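Local coordinates for protein GRMZM2G135359 pseudokinase (Zea mays, PDB 6CPY) that is a receptor-like pseudokinase whose kinase-fold domain, the part described here, may bind ATP, at residues E243-R248 with G252-E257. Residues are numbered along the deposited sequence; the frame is centred on the assembly and turned at random.
Sequences ENWVSR and GGMRLE
A Schellman motif closes helix 240-250 in the C-terminal lobe of the kinase fold, and Arg248, Gly252, Gly253 and Met254 fold the chain back over that helix end. Gly252 leaves the helix with a positive phi of 92°, and Gly253 N donates to Arg248 O at 2.9 Å. The Arg248 side chain answers in the reverse direction: its NH1 donates a hydrogen bond to Gly253 O (2.9 Å). This carbonyl oxygen lies almost coplanar with the guanidinium, whereas NH1 comes in tilted from the plane of the carbonyl. A bend at chi3 (67°) turns the guanidinium back over the Met254 methyl.

Met254 CE sits in the corner between two flat groups, touching a face of each. It stands 3.8 Å from Arg248 CZ, over the centre of the guanidinium face, and 3.6 Å from the centroid of the Trp245 five-membered ring, 14° off the normal, a CH-pi contact. Met254 SD lies obliquely over the six-membered ring, 4.4 Å from its centroid, adding a Met-aromatic contact. Arg248 NH2 forms a salt bridge with Glu258 of the following helix, and Trp245 has a cation-pi partner in Arg232.

With an alanine in place of Arg248, Gly253 O and Glu258 would probably lose their guanidinium partner, and the methyl of Met254 one of its two flat neighbours. Backbone capping, ionic pairing and thioether packing thus probably help to hold the turn linking helices 240-250 and 256-259.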
# COMPACT_ATOMS: atom_id res chain seq x y z
N GLU A 243 -11.57 -12.08 -18.28
CA GLU A 243 -12.39 -12.97 -17.45
C GLU A 243 -12.50 -14.36 -18.07
O GLU A 243 -12.40 -15.37 -17.36
CB GLU A 243 -13.78 -12.38 -17.24
N ASN A 244 -12.70 -14.43 -19.38
CA ASN A 244 -12.83 -15.71 -20.09
C ASN A 244 -11.50 -16.47 -20.12
O ASN A 244 -11.47 -17.70 -20.15
CB ASN A 244 -13.34 -15.50 -21.52
CG ASN A 244 -14.73 -14.88 -21.57
OD1 ASN A 244 -15.47 -14.91 -20.59
ND2 ASN A 244 -15.08 -14.31 -22.72
N TRP A 245 -10.41 -15.71 -20.15
CA TRP A 245 -9.07 -16.26 -20.23
C TRP A 245 -8.68 -16.88 -18.89
O TRP A 245 -8.22 -18.03 -18.82
CB TRP A 245 -8.09 -15.15 -20.64
CG TRP A 245 -6.68 -15.59 -20.74
CD1 TRP A 245 -6.08 -16.17 -21.83
CD2 TRP A 245 -5.67 -15.46 -19.74
NE1 TRP A 245 -4.75 -16.42 -21.55
CE2 TRP A 245 -4.48 -15.99 -20.28
CE3 TRP A 245 -5.66 -14.95 -18.44
CZ2 TRP A 245 -3.28 -16.03 -19.56
CZ3 TRP A 245 -4.47 -14.99 -17.71
CH2 TRP A 245 -3.29 -15.53 -18.28
N VAL A 246 -8.87 -16.11 -17.82
CA VAL A 246 -8.72 -16.62 -16.45
C VAL A 246 -9.65 -17.82 -16.22
O VAL A 246 -9.22 -18.85 -15.68
CB VAL A 246 -9.00 -15.51 -15.41
CG1 VAL A 246 -9.18 -16.08 -14.01
CG2 VAL A 246 -7.89 -14.48 -15.44
N SER A 247 -10.91 -17.68 -16.61
CA SER A 247 -11.88 -18.77 -16.48
C SER A 247 -11.39 -20.05 -17.16
O SER A 247 -11.56 -21.13 -16.61
CB SER A 247 -13.24 -18.37 -17.06
OG SER A 247 -13.88 -17.43 -16.22
N ARG A 248 -10.79 -19.91 -18.33
CA ARG A 248 -10.28 -21.07 -19.06
C ARG A 248 -9.25 -21.79 -18.21
O ARG A 248 -9.27 -23.02 -18.15
CB ARG A 248 -9.69 -20.69 -20.42
CG ARG A 248 -9.05 -21.88 -21.12
CD ARG A 248 -9.03 -21.75 -22.62
NE ARG A 248 -8.17 -20.69 -23.09
CZ ARG A 248 -6.87 -20.80 -23.35
NH1 ARG A 248 -6.24 -21.96 -23.19
NH2 ARG A 248 -6.19 -19.75 -23.79
N GLY A 252 -9.67 -25.79 -16.27
CA GLY A 252 -8.77 -26.86 -16.68
C GLY A 252 -8.36 -26.86 -18.14
O GLY A 252 -7.82 -27.87 -18.61
N GLY A 253 -8.58 -25.75 -18.86
CA GLY A 253 -8.26 -25.66 -20.28
C GLY A 253 -7.02 -24.87 -20.64
O GLY A 253 -6.89 -24.40 -21.78
N MET A 254 -6.09 -24.70 -19.69
CA MET A 254 -4.87 -23.94 -19.95
C MET A 254 -3.65 -24.51 -19.24
O MET A 254 -3.67 -24.77 -18.05
CB MET A 254 -5.06 -22.47 -19.53
CG MET A 254 -3.94 -21.57 -19.99
SD MET A 254 -4.06 -19.89 -19.35
CE MET A 254 -5.66 -19.41 -20.00
N ARG A 255 -2.56 -24.66 -19.99
CA ARG A 255 -1.28 -25.08 -19.44
C ARG A 255 -0.69 -23.93 -18.61
O ARG A 255 -0.93 -22.76 -18.91
CB ARG A 255 -0.31 -25.44 -20.56
CG ARG A 255 -0.80 -26.58 -21.45
CD ARG A 255 0.19 -26.86 -22.57
NE ARG A 255 1.53 -27.12 -22.06
CZ ARG A 255 1.92 -28.25 -21.46
NH1 ARG A 255 1.08 -29.27 -21.28
NH2 ARG A 255 3.18 -28.37 -21.04
N LEU A 256 0.08 -24.25 -17.58
CA LEU A 256 0.73 -23.21 -16.77
C LEU A 256 1.68 -22.33 -17.59
O LEU A 256 1.85 -21.15 -17.27
CB LEU A 256 1.47 -23.80 -15.57
CG LEU A 256 0.67 -24.11 -14.30
CD1 LEU A 256 1.57 -24.86 -13.32
CD2 LEU A 256 0.13 -22.85 -13.66
N GLU A 257 2.29 -22.87 -18.65
CA GLU A 257 3.16 -22.06 -19.53
C GLU A 257 2.41 -20.94 -20.25
O GLU A 257 3.02 -19.95 -20.66
CB GLU A 257 3.88 -22.91 -20.58
CG GLU A 257 4.85 -23.94 -20.02
CD GLU A 257 4.24 -25.33 -19.89
OE1 GLU A 257 3.04 -25.44 -19.56
OE2 GLU A 257 4.99 -26.31 -20.10